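Local coordinates for aldehyde dehydrogenase family protein (Pseudomonas syringae pv. tomato, PDB 5IUV) that probably oxidises indole-3-acetaldehyde to the auxin indole-3-acetic acid with NAD+ as cofactor, at residues L171-A174 with C175-L178; K191-E194 with K195-L198; L128-S131 with G132-I135. One frame throughout, in Å; residues are numbered along the deposited sequence.

Contact 1: L171-A174 with C175-L178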
ATOM      1  N   LEU A 171      14.804  28.082  -5.514  1.00 13.03           N
ATOM      2  CA  LEU A 171      13.615  27.932  -4.678  1.00 12.89           C
ATOM      3  C   LEU A 171      12.959  26.567  -4.869  1.00 11.90           C
ATOM      4  O   LEU A 171      12.563  25.920  -3.895  1.00 14.12           O
ATOM      5  CB  LEU A 171      12.603  29.045  -4.960  1.00 13.69           C
ATOM      6  CG  LEU A 171      11.315  28.949  -4.129  1.00 16.91           C
ATOM      7  CD1 LEU A 171      11.634  28.989  -2.642  1.00 16.58           C
ATOM      8  CD2 LEU A 171      10.351  30.064  -4.482  1.00 20.01           C
ATOM      9  N   MET A 172      12.837  26.122  -6.115  1.00 10.23           N
ATOM     10  CA  MET A 172      12.141  24.871  -6.370  1.00 10.37           C
ATOM     11  C   MET A 172      12.853  23.679  -5.732  1.00 10.18           C
ATOM     12  O   MET A 172      12.202  22.844  -5.114  1.00  9.86           O
ATOM     13  CB  MET A 172      11.965  24.622  -7.866  1.00 11.97           C
ATOM     14  CG  MET A 172      10.963  23.510  -8.140  1.00 15.68           C
ATOM     15  SD  MET A 172      10.792  23.035  -9.871  1.00 33.61           S
ATOM     16  CE  MET A 172      10.834  24.619 -10.684  1.00 37.32           C
ATOM     17  N   MET A 173      14.176  23.600  -5.882  1.00 10.30           N
ATOM     18  CA  MET A 173      14.951  22.517  -5.260  1.00 12.51           C
ATOM     19  C   MET A 173      14.884  22.577  -3.744  1.00  9.80           C
ATOM     20  O   MET A 173      14.825  21.538  -3.084  1.00 11.47           O
ATOM     21  CB  MET A 173      16.424  22.550  -5.693  1.00 13.22           C
ATOM     22  CG  MET A 173      16.688  22.174  -7.143  1.00 17.07           C
ATOM     23  SD  MET A 173      16.133  20.514  -7.579  1.00 42.14           S
ATOM     24  CE  MET A 173      14.637  20.896  -8.493  1.00 33.52           C
ATOM     25  N   ALA A 174      14.917  23.783  -3.183  1.00  9.44           N
ATOM     26  CA  ALA A 174      14.750  23.931  -1.742  1.00  9.40           C
ATOM     27  C   ALA A 174      13.402  23.347  -1.322  1.00  9.74           C
ATOM     28  O   ALA A 174      13.318  22.615  -0.340  1.00  9.69           O
ATOM     29  CB  ALA A 174      14.861  25.403  -1.315  1.00  7.72           C
ATOM     30  N   CYS A 175      12.359  23.644  -2.093  1.00 10.21           N
ATOM     31  CA  CYS A 175      11.008  23.188  -1.775  1.00  7.88           C
ATOM     32  C   CYS A 175      10.821  21.682  -1.966  1.00 10.22           C
ATOM     33  O   CYS A 175      10.040  21.056  -1.246  1.00  7.42           O
ATOM     34  CB  CYS A 175       9.986  23.952  -2.616  1.00  6.35           C
ATOM     35  SG  CYS A 175       9.791  25.672  -2.101  1.00 13.00           S
ATOM     36  N   TRP A 176      11.520  21.104  -2.943  1.00  6.15           N
ATOM     37  CA  TRP A 176      11.539  19.653  -3.086  1.00  8.06           C
ATOM     38  C   TRP A 176      12.020  18.967  -1.817  1.00  8.02           C
ATOM     39  O   TRP A 176      11.574  17.863  -1.503  1.00  8.14           O
ATOM     40  CB  TRP A 176      12.428  19.224  -4.253  1.00  9.11           C
ATOM     41  CG  TRP A 176      11.770  19.326  -5.586  1.00 12.46           C
ATOM     42  CD1 TRP A 176      10.643  20.031  -5.899  1.00 12.39           C
ATOM     43  CD2 TRP A 176      12.199  18.696  -6.796  1.00 12.86           C
ATOM     44  NE1 TRP A 176      10.347  19.879  -7.235  1.00 10.67           N
ATOM     45  CE2 TRP A 176      11.285  19.059  -7.806  1.00 12.79           C
ATOM     46  CE3 TRP A 176      13.272  17.859  -7.123  1.00 12.67           C
ATOM     47  CZ2 TRP A 176      11.414  18.621  -9.125  1.00 13.35           C
ATOM     48  CZ3 TRP A 176      13.393  17.414  -8.429  1.00 13.89           C
ATOM     49  CH2 TRP A 176      12.467  17.799  -9.416  1.00 14.82           C
ATOM     50  N   LYS A 177      12.935  19.608  -1.093  1.00  8.88           N
ATOM     51  CA  LYS A 177      13.413  19.068   0.179  1.00  8.69           C
ATOM     52  C   LYS A 177      12.491  19.488   1.318  1.00  7.93           C
ATOM     53  O   LYS A 177      12.102  18.654   2.121  1.00  7.32           O
ATOM     54  CB  LYS A 177      14.850  19.525   0.497  1.00 10.50           C
ATOM     55  CG  LYS A 177      15.881  19.380  -0.634  1.00  8.83           C
ATOM     56  CD  LYS A 177      16.094  17.936  -1.054  1.00 11.07           C
ATOM     57  CE  LYS A 177      17.254  17.832  -2.049  1.00 15.00           C
ATOM     58  NZ  LYS A 177      17.325  16.506  -2.738  1.00 16.69           N
ATOM     59  N   LEU A 178      12.151  20.778   1.387  1.00  6.85           N
ATOM     60  CA  LEU A 178      11.381  21.308   2.515  1.00  7.22           C
ATOM     61  C   LEU A 178       9.989  20.696   2.625  1.00  7.43           C
ATOM     62  O   LEU A 178       9.487  20.470   3.726  1.00  8.53           O
ATOM     63  CB  LEU A 178      11.241  22.831   2.413  1.00  6.65           C
ATOM     64  CG  LEU A 178      12.496  23.685   2.567  1.00 11.16           C
ATOM     65  CD1 LEU A 178      12.114  25.162   2.543  1.00 12.60           C
ATOM     66  CD2 LEU A 178      13.225  23.337   3.837  1.00 12.36           C
TER
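Helix 170-183 is the crossover helix of a beta-alpha-beta unit between strands 149-164 and 187-191, in the Rossmann-like NAD-binding domain of the aldehyde dehydrogenase fold, and on one of its turns Met173 is laid over the indole of Trp176. The terminal methyl does the touching. Met173 CE sits 3.5 Å from the centroid of the six-membered ring, only 9° off the ring normal, a CH-pi contact over one face. Its sulfur stands obliquely, Met173 SD being 4.5 Å from the same centroid. CG lies anti to the carbonyl carbon (chi1 -70°), and bends at chi2 and chi3 bring CE over the indole. Met172 also runs alongside the indole, but meets the five-membered ring, its CG 3.8 Å from Trp176 NE1 and its sulfur making a looser, oblique Met-aromatic contact. Phe467 meets the indole edge-to-face.

One step round the helix, Leu171 CD1 rests 3.8 Å from Cys175 SG, in the layer that packs against helix 113-134. The backbone bonds beneath vary in strength: Cys175 N to Leu171 O and Leu178 N to Ala174 O (2.8 Å) are sound, whereas Lys177 N reaches Met173 O weakly, at 3.4 Å, and also makes a weak bond to Ala174 O. Lys177 extends off the helix to a salt bridge with Asp478 and a hydrogen bond to Thr243, passing close to Glu267, the predicted active-site residue.

Met173 also touches the bound NAD, so one thioether side chain meets both cofactor and indole. The methionine-tryptophan contacts are mainly dispersive and depend on close fit, so the indole probably limits where the Met173 thioether can lie beside the dinucleotide.

Contact 2: K191-E194 with K195-L198. With NAD (nicotinamide-adenine-dinucleotide), chain C.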
ATOM      1  N   LYS A 191      20.817  25.102   3.531  1.00  7.95           N
ATOM      2  CA  LYS A 191      22.051  25.755   3.094  1.00  8.33           C
ATOM      3  C   LYS A 191      21.979  25.961   1.589  1.00  7.84           C
ATOM      4  O   LYS A 191      22.331  25.070   0.818  1.00  7.34           O
ATOM      5  CB  LYS A 191      23.281  24.911   3.459  1.00 10.21           C
ATOM      6  CG  LYS A 191      24.550  25.703   3.785  1.00 10.42           C
ATOM      7  CD  LYS A 191      25.063  26.523   2.599  1.00 10.57           C
ATOM      8  CE  LYS A 191      25.591  25.659   1.463  1.00 10.66           C
ATOM      9  NZ  LYS A 191      26.101  26.485   0.325  1.00 10.86           N
ATOM     10  N   PRO A 192      21.518  27.142   1.165  1.00  8.31           N
ATOM     11  CA  PRO A 192      21.436  27.451  -0.262  1.00  6.85           C
ATOM     12  C   PRO A 192      22.817  27.637  -0.882  1.00  8.46           C
ATOM     13  O   PRO A 192      23.799  27.907  -0.181  1.00  7.97           O
ATOM     14  CB  PRO A 192      20.644  28.767  -0.290  1.00  9.05           C
ATOM     15  CG  PRO A 192      21.018  29.430   0.997  1.00  8.46           C
ATOM     16  CD  PRO A 192      21.133  28.294   2.001  1.00  8.10           C
ATOM     17  N   SER A 193      22.884  27.484  -2.196  1.00  7.20           N
ATOM     18  CA  SER A 193      24.114  27.746  -2.925  1.00 10.50           C
ATOM     19  C   SER A 193      24.585  29.182  -2.714  1.00  9.96           C
ATOM     20  O   SER A 193      23.783  30.119  -2.689  1.00  9.01           O
ATOM     21  CB  SER A 193      23.914  27.476  -4.416  1.00 12.15           C
ATOM     22  OG  SER A 193      25.026  27.933  -5.160  1.00 13.83           O
ATOM     23  N   GLU A 194      25.892  29.358  -2.576  1.00  7.76           N
ATOM     24  CA  GLU A 194      26.454  30.698  -2.499  1.00 10.43           C
ATOM     25  C   GLU A 194      26.212  31.478  -3.792  1.00 10.70           C
ATOM     26  O   GLU A 194      26.325  32.700  -3.812  1.00  9.10           O
ATOM     27  CB  GLU A 194      27.953  30.639  -2.187  1.00 12.53           C
ATOM     28  CG  GLU A 194      28.811  30.049  -3.296  1.00 15.39           C
ATOM     29  CD  GLU A 194      28.973  28.534  -3.214  1.00 23.47           C
ATOM     30  OE1 GLU A 194      28.202  27.858  -2.496  1.00 21.78           O
ATOM     31  OE2 GLU A 194      29.888  28.015  -3.887  1.00 28.41           O
ATOM     32  N   LYS A 195      25.869  30.778  -4.872  1.00  8.19           N
ATOM     33  CA  LYS A 195      25.567  31.455  -6.133  1.00 10.57           C
ATOM     34  C   LYS A 195      24.110  31.897  -6.230  1.00 10.99           C
ATOM     35  O   LYS A 195      23.731  32.600  -7.164  1.00 14.60           O
ATOM     36  CB  LYS A 195      25.899  30.548  -7.321  1.00 13.42           C
ATOM     37  CG  LYS A 195      27.391  30.186  -7.467  1.00 17.37           C
ATOM     38  CD  LYS A 195      27.537  28.964  -8.376  1.00 23.00           C
ATOM     39  CE  LYS A 195      28.839  28.933  -9.155  1.00 26.65           C
ATOM     40  NZ  LYS A 195      30.038  28.984  -8.295  1.00 28.26           N
ATOM     41  N   SER A 196      23.286  31.477  -5.278  1.00  9.19           N
ATOM     42  CA  SER A 196      21.865  31.818  -5.318  1.00  9.76           C
ATOM     43  C   SER A 196      21.204  31.775  -3.939  1.00  8.56           C
ATOM     44  O   SER A 196      20.289  30.982  -3.715  1.00 13.24           O
ATOM     45  CB  SER A 196      21.130  30.870  -6.268  1.00 10.35           C
ATOM     46  OG  SER A 196      21.216  29.534  -5.802  1.00 12.21           O
ATOM     47  N   PRO A 197      21.657  32.632  -3.009  1.00  8.10           N
ATOM     48  CA  PRO A 197      21.167  32.545  -1.630  1.00  7.45           C
ATOM     49  C   PRO A 197      19.831  33.241  -1.405  1.00  7.52           C
ATOM     50  O   PRO A 197      19.192  32.985  -0.400  1.00  7.26           O
ATOM     51  CB  PRO A 197      22.259  33.263  -0.831  1.00  7.54           C
ATOM     52  CG  PRO A 197      22.766  34.295  -1.780  1.00 11.72           C
ATOM     53  CD  PRO A 197      22.693  33.673  -3.159  1.00  8.98           C
ATOM     54  N   LEU A 198      19.429  34.117  -2.314  1.00  9.67           N
ATOM     55  CA  LEU A 198      18.425  35.127  -1.977  1.00 10.01           C
ATOM     56  C   LEU A 198      17.018  34.597  -1.681  1.00  9.71           C
ATOM     57  O   LEU A 198      16.411  35.018  -0.693  1.00  8.50           O
ATOM     58  CB  LEU A 198      18.354  36.175  -3.090  1.00 10.66           C
ATOM     59  CG  LEU A 198      19.636  36.997  -3.278  1.00 10.89           C
ATOM     60  CD1 LEU A 198      19.411  38.124  -4.281  1.00 11.26           C
ATOM     61  CD2 LEU A 198      20.149  37.542  -1.944  1.00  8.48           C
TER
HETATM   62  PA  NAD C 700      27.899  21.691  -6.220  1.00 19.45           P
HETATM   63  O1A NAD C 700      28.136  20.240  -6.052  1.00 13.32           O
HETATM   64  O2A NAD C 700      29.149  22.493  -6.524  1.00 21.98           O
HETATM   65  O5B NAD C 700      27.203  22.283  -4.933  1.00 15.41           O
HETATM   66  C5B NAD C 700      25.833  22.056  -4.542  1.00 16.22           C
HETATM   67  C4B NAD C 700      25.675  22.603  -3.145  1.00 15.78           C
HETATM   68  O4B NAD C 700      26.644  21.971  -2.281  1.00 15.93           O
HETATM   69  C3B NAD C 700      25.860  24.112  -2.950  1.00 31.86           C
HETATM   70  O3B NAD C 700      24.962  24.609  -1.964  1.00 37.62           O
HETATM   71  C2B NAD C 700      27.308  24.218  -2.469  1.00 27.63           C
HETATM   72  O2B NAD C 700      27.543  25.402  -1.712  1.00 15.53           O
HETATM   73  C1B NAD C 700      27.419  22.952  -1.624  1.00 17.08           C
HETATM   74  N9A NAD C 700      28.761  22.417  -1.414  1.00 13.18           N
HETATM   75  C8A NAD C 700      29.867  22.588  -2.203  1.00  9.88           C
HETATM   76  N7A NAD C 700      30.965  22.066  -1.711  1.00 10.67           N
HETATM   77  C5A NAD C 700      30.544  21.485  -0.518  1.00  9.73           C
HETATM   78  C6A NAD C 700      31.222  20.724   0.456  1.00  9.98           C
HETATM   79  N6A NAD C 700      32.534  20.466   0.423  1.00 11.79           N
HETATM   80  N1A NAD C 700      30.495  20.247   1.495  1.00 10.90           N
HETATM   81  C2A NAD C 700      29.191  20.537   1.557  1.00 10.88           C
HETATM   82  N3A NAD C 700      28.450  21.255   0.708  1.00  9.95           N
HETATM   83  C4A NAD C 700      29.190  21.697  -0.325  1.00 11.33           C
HETATM   84  O3  NAD C 700      26.854  21.916  -7.419  1.00 29.48           O
HETATM   85  PN  NAD C 700      26.240  23.216  -8.131  1.00 38.13           P
HETATM   86  O1N NAD C 700      27.299  23.748  -9.021  1.00 39.42           O
HETATM   87  O2N NAD C 700      25.657  24.102  -7.097  1.00 34.22           O
HETATM   88  O5D NAD C 700      25.012  22.614  -8.957  1.00 41.32           O
HETATM   89  C5D NAD C 700      25.183  21.983 -10.245  1.00 37.67           C
HETATM   90  C4D NAD C 700      25.078  20.490 -10.053  1.00 36.96           C
HETATM   91  O4D NAD C 700      23.784  20.168  -9.493  1.00 44.24           O
HETATM   92  C3D NAD C 700      25.167  19.666 -11.332  1.00 39.08           C
HETATM   93  O3D NAD C 700      26.047  18.563 -11.138  1.00 37.72           O
HETATM   94  C2D NAD C 700      23.713  19.226 -11.532  1.00 42.46           C
HETATM   95  O2D NAD C 700      23.516  18.003 -12.236  1.00 44.84           O
HETATM   96  C1D NAD C 700      23.224  19.042 -10.077  1.00 43.68           C
HETATM   97  N1N NAD C 700      21.704  19.117 -10.007  1.00 42.41           N
HETATM   98  C2N NAD C 700      21.056  17.900  -9.683  1.00 41.71           C
HETATM   99  C3N NAD C 700      19.677  17.875  -9.535  1.00 40.59           C
HETATM  100  C7N NAD C 700      18.916  16.603  -9.263  1.00 36.70           C
HETATM  101  O7N NAD C 700      19.498  15.501  -9.350  1.00 38.19           O
HETATM  102  N7N NAD C 700      17.626  16.698  -9.051  1.00 29.96           N
HETATM  103  C4N NAD C 700      18.960  19.056  -9.734  1.00 41.24           C
HETATM  104  C5N NAD C 700      19.615  20.232 -10.085  1.00 42.19           C
HETATM  105  C6N NAD C 700      20.995  20.242 -10.212  1.00 42.32           C
HETATM  106  O   HOH W   1      20.423  27.507  -3.641  1.00 10.54           O
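Ser193 to Ser196 form a type I beta turn, closed by Ser196 N to Ser193 O at 3.0 Å. Ser193 also forms an ST turn: its OG, anti to the backbone N (chi1 170°), turns toward the chain ahead and accepts from Lys195 N at 3.0 Å, with an N-H...O angle of 156°. A water links the two ends of the beta turn, accepting from Ser193 N and hydrogen-bonded to Ser196 OG. Beside it, Pro192 CB lies 4.0 Å from Pro197 CA, so the two prolines pack loosely where the chain doubles back.

Lys191, at the end of strand 187-191, and Glu194, in the loop that leads on to helix 198-210, hold the adenosine ribose of the cofactor in the NAD-binding domain. Lys191, bent at chi2 and chi3, brings NZ to both ribose hydroxyls, 2.7 Å from NAD O2B and 3.2 Å from NAD O3B, and also bonds to Pro192 O and Gly222 O. Four acceptors thus surround three ammonium hydrogens, and at least one hydrogen must be shared. Glu194 comes to the same ribose from the turn: its OE1 accepts from NAD O2B at 2.7 Å. That 2'-hydroxyl is therefore held between an ammonium donor and a carboxylate acceptor, while Lys191 NZ and Glu194 OE1 themselves form a long salt bridge of 3.8 Å. Trp167 packs against Ser193, Lys195 and Ser196.

Contact 3: L128-S131 with G132-I135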
ATOM      1  N   LEU A 128       5.438  22.191  -1.781  1.00  7.31           N
ATOM      2  CA  LEU A 128       5.079  22.416  -0.382  1.00  7.86           C
ATOM      3  C   LEU A 128       3.637  22.007  -0.090  1.00  8.70           C
ATOM      4  O   LEU A 128       3.363  21.335   0.903  1.00  8.60           O
ATOM      5  CB  LEU A 128       5.287  23.892   0.008  1.00  6.28           C
ATOM      6  CG  LEU A 128       6.710  24.461  -0.053  1.00 10.61           C
ATOM      7  CD1 LEU A 128       6.774  25.894   0.486  1.00 10.18           C
ATOM      8  CD2 LEU A 128       7.673  23.566   0.712  1.00  9.23           C
ATOM      9  N   SER A 129       2.707  22.422  -0.944  1.00  9.73           N
ATOM     10  CA  SER A 129       1.298  22.142  -0.689  1.00  9.28           C
ATOM     11  C   SER A 129       0.949  20.682  -0.960  1.00  8.03           C
ATOM     12  O   SER A 129       0.156  20.096  -0.235  1.00  7.75           O
ATOM     13  CB  SER A 129       0.395  23.065  -1.524  1.00 10.81           C
ATOM     14  OG  SER A 129       0.670  22.974  -2.908  1.00 11.55           O
ATOM     15  N   TRP A 130       1.521  20.098  -2.006  1.00  6.41           N
ATOM     16  CA  TRP A 130       1.233  18.695  -2.316  1.00  8.54           C
ATOM     17  C   TRP A 130       1.737  17.823  -1.173  1.00  7.29           C
ATOM     18  O   TRP A 130       1.033  16.933  -0.705  1.00  6.05           O
ATOM     19  CB  TRP A 130       1.875  18.280  -3.647  1.00  8.16           C
ATOM     20  CG  TRP A 130       1.457  16.929  -4.192  1.00  8.67           C
ATOM     21  CD1 TRP A 130       0.481  16.684  -5.122  1.00 10.12           C
ATOM     22  CD2 TRP A 130       2.027  15.654  -3.868  1.00  6.94           C
ATOM     23  NE1 TRP A 130       0.406  15.337  -5.388  1.00  9.23           N
ATOM     24  CE2 TRP A 130       1.341  14.683  -4.630  1.00  8.06           C
ATOM     25  CE3 TRP A 130       3.046  15.238  -3.001  1.00  9.21           C
ATOM     26  CZ2 TRP A 130       1.643  13.318  -4.552  1.00  7.47           C
ATOM     27  CZ3 TRP A 130       3.343  13.887  -2.925  1.00  7.63           C
ATOM     28  CH2 TRP A 130       2.640  12.942  -3.693  1.00  7.29           C
ATOM     29  N   SER A 131       2.954  18.093  -0.717  1.00  8.18           N
ATOM     30  CA  SER A 131       3.512  17.363   0.415  1.00 10.05           C
ATOM     31  C   SER A 131       2.635  17.533   1.652  1.00 10.05           C
ATOM     32  O   SER A 131       2.360  16.569   2.362  1.00 10.35           O
ATOM     33  CB  SER A 131       4.940  17.830   0.717  1.00 11.80           C
ATOM     34  OG  SER A 131       5.819  17.514  -0.349  1.00 12.89           O
ATOM     35  N   GLY A 132       2.203  18.764   1.901  1.00  8.40           N
ATOM     36  CA  GLY A 132       1.317  19.044   3.019  1.00  7.49           C
ATOM     37  C   GLY A 132       0.016  18.272   2.919  1.00  7.35           C
ATOM     38  O   GLY A 132      -0.421  17.673   3.897  1.00  7.25           O
ATOM     39  N   GLU A 133      -0.589  18.286   1.733  1.00  7.82           N
ATOM     40  CA  GLU A 133      -1.839  17.572   1.465  1.00  7.93           C
ATOM     41  C   GLU A 133      -1.728  16.073   1.739  1.00  9.47           C
ATOM     42  O   GLU A 133      -2.718  15.413   2.068  1.00  9.14           O
ATOM     43  CB  GLU A 133      -2.268  17.766   0.007  1.00  7.55           C
ATOM     44  CG  GLU A 133      -2.769  19.156  -0.358  1.00 11.03           C
ATOM     45  CD  GLU A 133      -2.819  19.377  -1.871  1.00 14.70           C
ATOM     46  OE1 GLU A 133      -2.469  18.448  -2.639  1.00 12.07           O
ATOM     47  OE2 GLU A 133      -3.203  20.483  -2.291  1.00 15.69           O
ATOM     48  N   ALA A 134      -0.525  15.536   1.566  1.00  6.28           N
ATOM     49  CA  ALA A 134      -0.302  14.095   1.662  1.00  7.33           C
ATOM     50  C   ALA A 134      -0.188  13.593   3.096  1.00  9.06           C
ATOM     51  O   ALA A 134      -0.373  12.402   3.349  1.00  8.23           O
ATOM     52  CB  ALA A 134       0.961  13.707   0.883  1.00  8.15           C
ATOM     53  N   ILE A 135       0.135  14.496   4.020  1.00  8.64           N
ATOM     54  CA  ILE A 135       0.480  14.115   5.392  1.00  9.35           C
ATOM     55  C   ILE A 135      -0.510  13.131   6.022  1.00 11.54           C
ATOM     56  O   ILE A 135      -0.108  12.070   6.510  1.00 11.74           O
ATOM     57  CB  ILE A 135       0.586  15.353   6.305  1.00 10.58           C
ATOM     58  CG1 ILE A 135       1.835  16.168   5.957  1.00 12.80           C
ATOM     59  CG2 ILE A 135       0.638  14.935   7.760  1.00 12.57           C
ATOM     60  CD1 ILE A 135       1.932  17.500   6.728  1.00 13.03           C
TER
HETATM   61  O   HOH W   2      -1.037  21.221  -4.366  1.00 20.96           O
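From Leu128 to Glu133 the chain is helical, with Gly132 N bonded to Leu128 O and Glu133 N to Ser129 O (2.8 Å), but the bonds of the next residues are slacker. Ala134 N divides itself between Trp130 O, a weak bond, and Ser131 O at 3.2 Å; Ile135 N makes only a weak, 3.5 Å bond to Ser131 O. This is the C-terminal part of helix 113-134, one face of which packs on helix 170-183 of the NAD-binding domain while another meets a second subunit of the tetramer.

Glu133 reaches back along the preceding turn. With CG anti to its carbonyl carbon (chi1 -71°) and the chain extended beyond it, Glu133 CG passes 3.1 Å from Ser129 O, and the carboxylate ends beside the Ser129 and Trp130 backbone. Its OE1 makes salt bridges to Lys137 and Lys84 of the second subunit, so two lysines meet one oxygen, an arrangement likely to stabilise the charged carboxylate. Trp130 serves the same interface: its ring takes a cation-pi contact from Lys137 of that subunit, and NE1 gives a weak hydrogen bond to Asp136 there. Within the helix, the far corner of the indole comes loosely to the next turn, Trp130 CZ3 being 4.5 Å from Ala134 CB, at an oblique angle to the ring.

Ser131 lies against helix 170-183, touching Pro180 and Ser183, with its OG bonded back to Ala127 O. Ser129 OG is likewise bonded to Ala125 O. A water links this turn to the next: it lies 2.8 Å from Ser129 OG and donates a hydrogen bond to Glu133 OE2 at 3.1 Å.

In the fold
Contacts 1 and 3 sit on neighbouring helices, 170-183 and 113-134, that touch directly: Cys175 SG of contact 1 lies 3.9 Å from Leu128 CG of contact 3. Contact 2 follows contact 1 along the chain, beyond strand 187-191, its centre about 12 Å from that of contact 1 and about 25 Å from that of contact 3. Contact 1, nearest the chain centre, lies in the core and is thioether and aromatic chemistry beside NAD; contact 2 lines the cofactor pocket, a polar stretch whose charged groups bind the ribose; contact 3, furthest from the centre, is buried at a subunit interface, to which it turns its charges and tryptophan.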